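Long-range contact in odorant Binding Protein from Varroa destructor, form P2<1> (Varroa destructor, PDB 7NZA), which probably binds and carries small semiochemical molecules as an odorant-binding protein of the honeybee mite, with a non-classical fold and a wide open internal cavity: residues A[76-87]-A[122-130]. Sequence-based numbering, arbitrary orientation. Where two conformers were deposited one is given.
Sequences FDDEGVYKFDRA and YINQVQLYQ
V126 sets one methyl over the ring of Y82 and the other at the ring edge of F76. Its CG2 lies 3.6 Å from the Y82 ring centroid, a CH-pi contact displaced toward CD1, while CG1 occupies the slot between backbone N and carbonyl carbon (chi1 56°) and comes within 4.1 Å of F76 CZ. The CB of Y82 points toward helix 122-141, and with CG anti to the backbone N (chi1 176°) the ring lies against V126 CG2. The Y82 and Y129 side chains cross at about a right angle, with Y82 CE2 3.8 Å from Y129 CD2. F84 completes the aromatic cluster: its edge points at the face of Y129, the planes 87° apart, and one of its own faces receives CD2 of Y82. Replacing Y82 with an alanine would probably leave V126 CG2 and the face of F84 without their aromatic partner and open a gap beside Y129. At the start of helix 122-141, V81 CG2 from the loop rests over the face of the Y122 ring, 3.6 Å from Y122 CZ. The preceding type I turn is braced by D77 OD1, which accepts from E79 N in an Asx turn and from V81 N on the opposite face of the carboxylate. No direct hydrogen bond joins the segments; instead one water accepts from Y82 N and donates to Y122 O and Q125 OE1, while Q125 NE2 hydrogen-bonds H119 O. The contact thus seats the loop before helix 84-93, and that helix's first turn, on the N-terminal half of helix 122-141. L70 of helix 55-72 packs against F76, Y82 and V126; on helix 98-118, H108 hydrogen-bonds Y129 OH, whereas Y82 OH bonds S7 N of the second subunit.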
loop_
_atom_site.group_PDB
_atom_site.type_symbol
_atom_site.label_atom_id
_atom_site.label_comp_id
_atom_site.label_asym_id
_atom_site.label_seq_id
_atom_site.Cartn_x
_atom_site.Cartn_y
_atom_site.Cartn_z
ATOM N N PHE A 76 16.898 3.721 16.566
ATOM C CA PHE A 76 18.108 2.991 17.011
ATOM C C PHE A 76 18.857 3.869 17.982
ATOM O O PHE A 76 19.053 5.066 17.745
ATOM C CB PHE A 76 18.969 2.580 15.843
ATOM C CG PHE A 76 18.299 1.610 14.925
ATOM C CD1 PHE A 76 18.241 0.272 15.184
ATOM C CD2 PHE A 76 17.724 2.077 13.752
ATOM C CE1 PHE A 76 17.637 -0.578 14.279
ATOM C CE2 PHE A 76 17.092 1.226 12.877
ATOM C CZ PHE A 76 17.133 -0.117 13.094
ATOM N N ASP A 77 19.376 3.236 19.035
ATOM C CA ASP A 77 20.168 3.984 20.036
ATOM C C ASP A 77 21.616 4.131 19.596
ATOM O O ASP A 77 21.960 3.710 18.501
ATOM C CB ASP A 77 20.018 3.273 21.355
ATOM C CG ASP A 77 20.722 1.956 21.534
ATOM O OD1 ASP A 77 21.596 1.605 20.724
ATOM O OD2 ASP A 77 20.443 1.331 22.566
ATOM N N ASP A 78 22.430 4.790 20.451
ATOM C CA ASP A 78 23.873 5.016 20.152
ATOM C C ASP A 78 24.701 3.734 20.105
ATOM O O ASP A 78 25.909 3.852 19.684
ATOM C CB ASP A 78 24.442 6.100 21.061
ATOM C CG ASP A 78 24.627 5.713 22.514
ATOM O OD1 ASP A 78 24.287 4.568 22.911
ATOM O OD2 ASP A 78 25.155 6.632 23.272
ATOM N N GLU A 79 24.171 2.575 20.472
ATOM C CA GLU A 79 24.869 1.264 20.319
ATOM C C GLU A 79 24.350 0.550 19.064
ATOM O O GLU A 79 24.793 -0.563 18.842
ATOM C CB GLU A 79 24.727 0.440 21.617
ATOM C CG GLU A 79 25.490 1.039 22.802
ATOM C CD GLU A 79 25.233 0.407 24.157
ATOM O OE1 GLU A 79 24.316 -0.417 24.243
ATOM O OE2 GLU A 79 25.959 0.753 25.126
ATOM N N GLY A 80 23.391 1.122 18.306
ATOM C CA GLY A 80 22.756 0.532 17.107
ATOM C C GLY A 80 21.536 -0.362 17.463
ATOM O O GLY A 80 21.073 -1.056 16.559
ATOM N N VAL A 81 21.135 -0.378 18.709
ATOM C CA VAL A 81 20.053 -1.304 19.165
ATOM C C VAL A 81 18.668 -0.670 18.930
ATOM O O VAL A 81 18.479 0.513 19.217
ATOM C CB VAL A 81 20.219 -1.735 20.626
ATOM C CG1 VAL A 81 19.242 -2.800 20.961
ATOM C CG2 VAL A 81 21.647 -2.238 20.888
ATOM N N TYR A 82 17.736 -1.431 18.396
ATOM C CA TYR A 82 16.352 -0.925 18.223
ATOM C C TYR A 82 15.776 -0.553 19.548
ATOM O O TYR A 82 15.943 -1.271 20.562
ATOM C CB TYR A 82 15.505 -2.011 17.562
ATOM C CG TYR A 82 14.045 -1.635 17.417
ATOM C CD1 TYR A 82 13.586 -0.691 16.515
ATOM C CD2 TYR A 82 13.114 -2.307 18.154
ATOM C CE1 TYR A 82 12.228 -0.412 16.389
ATOM C CE2 TYR A 82 11.790 -2.041 18.042
ATOM C CZ TYR A 82 11.324 -1.105 17.189
ATOM O OH TYR A 82 9.978 -0.894 17.078
ATOM N N LYS A 83 15.027 0.528 19.591
ATOM C CA LYS A 83 14.414 1.094 20.799
ATOM C C LYS A 83 13.104 0.398 21.125
ATOM O O LYS A 83 12.012 0.925 20.997
ATOM C CB LYS A 83 14.227 2.602 20.680
ATOM C CG LYS A 83 15.523 3.392 20.634
ATOM C CD LYS A 83 15.299 4.901 20.529
ATOM C CE LYS A 83 16.619 5.636 20.394
ATOM N NZ LYS A 83 16.375 7.058 20.078
ATOM N N PHE A 84 13.252 -0.829 21.641
ATOM C CA PHE A 84 12.062 -1.635 22.046
ATOM C C PHE A 84 11.204 -0.893 23.047
ATOM O O PHE A 84 9.970 -0.945 22.983
ATOM C CB PHE A 84 12.512 -2.977 22.625
ATOM C CG PHE A 84 13.139 -3.897 21.619
ATOM C CD1 PHE A 84 12.337 -4.685 20.788
ATOM C CD2 PHE A 84 14.502 -4.032 21.519
ATOM C CE1 PHE A 84 12.888 -5.559 19.874
ATOM C CE2 PHE A 84 15.034 -4.933 20.627
ATOM C CZ PHE A 84 14.232 -5.661 19.801
ATOM N N ASP A 85 11.814 -0.157 24.001
ATOM C CA ASP A 85 11.006 0.523 25.034
ATOM C C ASP A 85 10.227 1.669 24.406
ATOM O O ASP A 85 9.090 1.936 24.797
ATOM C CB ASP A 85 11.837 1.090 26.194
ATOM C CG ASP A 85 12.547 -0.021 26.956
ATOM O OD1 ASP A 85 12.239 -1.245 26.762
ATOM O OD2 ASP A 85 13.387 0.336 27.815
ATOM N N ARG A 86 10.791 2.319 23.388
ATOM C CA ARG A 86 10.004 3.337 22.640
ATOM C C ARG A 86 8.805 2.698 21.981
ATOM O O ARG A 86 7.718 3.260 21.932
ATOM C CB ARG A 86 10.910 4.073 21.648
ATOM C CG ARG A 86 10.203 5.151 20.873
ATOM C CD ARG A 86 11.076 5.812 19.825
ATOM N NE ARG A 86 10.288 6.669 18.946
ATOM C CZ ARG A 86 10.732 7.244 17.829
ATOM N NH1 ARG A 86 11.998 7.169 17.571
ATOM N NH2 ARG A 86 9.858 7.833 17.038
ATOM N N ALA A 87 8.980 1.520 21.372
ATOM C CA ALA A 87 7.876 0.816 20.721
ATOM C C ALA A 87 6.755 0.514 21.723
ATOM O O ALA A 87 5.570 0.661 21.440
ATOM C CB ALA A 87 8.374 -0.423 20.035
ATOM N N TYR A 122 21.371 -6.493 14.912
ATOM C CA TYR A 122 20.368 -5.541 15.429
ATOM C C TYR A 122 19.286 -5.285 14.398
ATOM O O TYR A 122 18.136 -5.004 14.774
ATOM C CB TYR A 122 21.028 -4.242 15.863
ATOM C CG TYR A 122 21.962 -4.431 17.035
ATOM C CD1 TYR A 122 21.652 -5.222 18.125
ATOM C CD2 TYR A 122 23.155 -3.735 17.061
ATOM C CE1 TYR A 122 22.563 -5.429 19.160
ATOM C CE2 TYR A 122 24.064 -3.906 18.089
ATOM C CZ TYR A 122 23.734 -4.682 19.174
ATOM O OH TYR A 122 24.639 -4.828 20.200
ATOM N N ILE A 123 19.606 -5.362 13.099
ATOM C CA ILE A 123 18.599 -5.205 12.024
ATOM C C ILE A 123 17.716 -6.452 11.964
ATOM O O ILE A 123 16.496 -6.352 11.908
ATOM C CB ILE A 123 19.250 -4.816 10.688
ATOM C CG1 ILE A 123 19.738 -3.365 10.745
ATOM C CG2 ILE A 123 18.315 -5.044 9.510
ATOM C CD1 ILE A 123 20.588 -3.012 9.525
ATOM N N ASN A 124 18.303 -7.646 12.035
ATOM C CA ASN A 124 17.498 -8.873 12.060
ATOM C C ASN A 124 16.580 -8.847 13.281
ATOM O O ASN A 124 15.474 -9.302 13.179
ATOM C CB ASN A 124 18.377 -10.121 12.048
ATOM C CG ASN A 124 19.054 -10.400 10.731
ATOM O OD1 ASN A 124 18.712 -9.846 9.674
ATOM N ND2 ASN A 124 20.125 -11.190 10.802
ATOM N N GLN A 125 17.060 -8.346 14.417
ATOM C CA GLN A 125 16.212 -8.286 15.625
ATOM C C GLN A 125 14.943 -7.450 15.329
ATOM O O GLN A 125 13.835 -7.867 15.631
ATOM C CB GLN A 125 16.912 -7.667 16.802
ATOM C CG GLN A 125 17.998 -8.551 17.377
ATOM C CD GLN A 125 18.716 -7.889 18.514
ATOM O OE1 GLN A 125 18.488 -6.730 18.853
ATOM N NE2 GLN A 125 19.564 -8.631 19.214
ATOM N N VAL A 126 15.091 -6.270 14.762
ATOM C CA VAL A 126 13.916 -5.401 14.564
ATOM C C VAL A 126 13.040 -6.030 13.486
ATOM O O VAL A 126 11.787 -6.014 13.598
ATOM C CB VAL A 126 14.240 -3.905 14.280
ATOM C CG1 VAL A 126 15.138 -3.648 13.122
ATOM C CG2 VAL A 126 12.932 -3.128 14.205
ATOM N N GLN A 127 13.622 -6.653 12.478
ATOM C CA GLN A 127 12.813 -7.324 11.444
ATOM C C GLN A 127 11.939 -8.407 12.050
ATOM O O GLN A 127 10.748 -8.503 11.788
ATOM C CB GLN A 127 13.731 -7.899 10.343
ATOM C CG GLN A 127 14.430 -6.792 9.494
ATOM C CD GLN A 127 15.507 -7.323 8.582
ATOM O OE1 GLN A 127 15.996 -8.443 8.778
ATOM N NE2 GLN A 127 15.931 -6.511 7.617
ATOM N N LEU A 128 12.528 -9.258 12.890
ATOM C CA LEU A 128 11.709 -10.346 13.482
ATOM C C LEU A 128 10.712 -9.744 14.488
ATOM O O LEU A 128 9.572 -10.171 14.477
ATOM C CB LEU A 128 12.583 -11.437 14.100
ATOM C CG LEU A 128 11.807 -12.589 14.740
ATOM C CD1 LEU A 128 10.854 -13.264 13.759
ATOM C CD2 LEU A 128 12.774 -13.631 15.305
ATOM N N TYR A 129 11.101 -8.756 15.284
ATOM C CA TYR A 129 10.159 -8.128 16.234
ATOM C C TYR A 129 8.956 -7.567 15.475
ATOM O O TYR A 129 7.812 -7.804 15.875
ATOM C CB TYR A 129 10.847 -6.998 16.988
ATOM C CG TYR A 129 9.909 -6.155 17.791
ATOM C CD1 TYR A 129 9.437 -6.584 19.018
ATOM C CD2 TYR A 129 9.420 -4.956 17.289
ATOM C CE1 TYR A 129 8.548 -5.827 19.745
ATOM C CE2 TYR A 129 8.530 -4.165 17.994
ATOM C CZ TYR A 129 8.076 -4.624 19.245
ATOM O OH TYR A 129 7.164 -3.853 19.870
ATOM N N GLN A 130 9.185 -6.860 14.366
ATOM C CA GLN A 130 8.058 -6.202 13.655
ATOM C C GLN A 130 7.172 -7.283 13.056
ATOM O O GLN A 130 5.917 -7.178 13.077
ATOM C CB GLN A 130 8.553 -5.254 12.615
ATOM C CG GLN A 130 9.120 -3.994 13.196
ATOM C CD GLN A 130 9.443 -2.942 12.184
ATOM O OE1 GLN A 130 10.069 -3.231 11.157
ATOM N NE2 GLN A 130 9.025 -1.706 12.382
HETATM O O HOH W 1 17.969 -4.208 17.555
#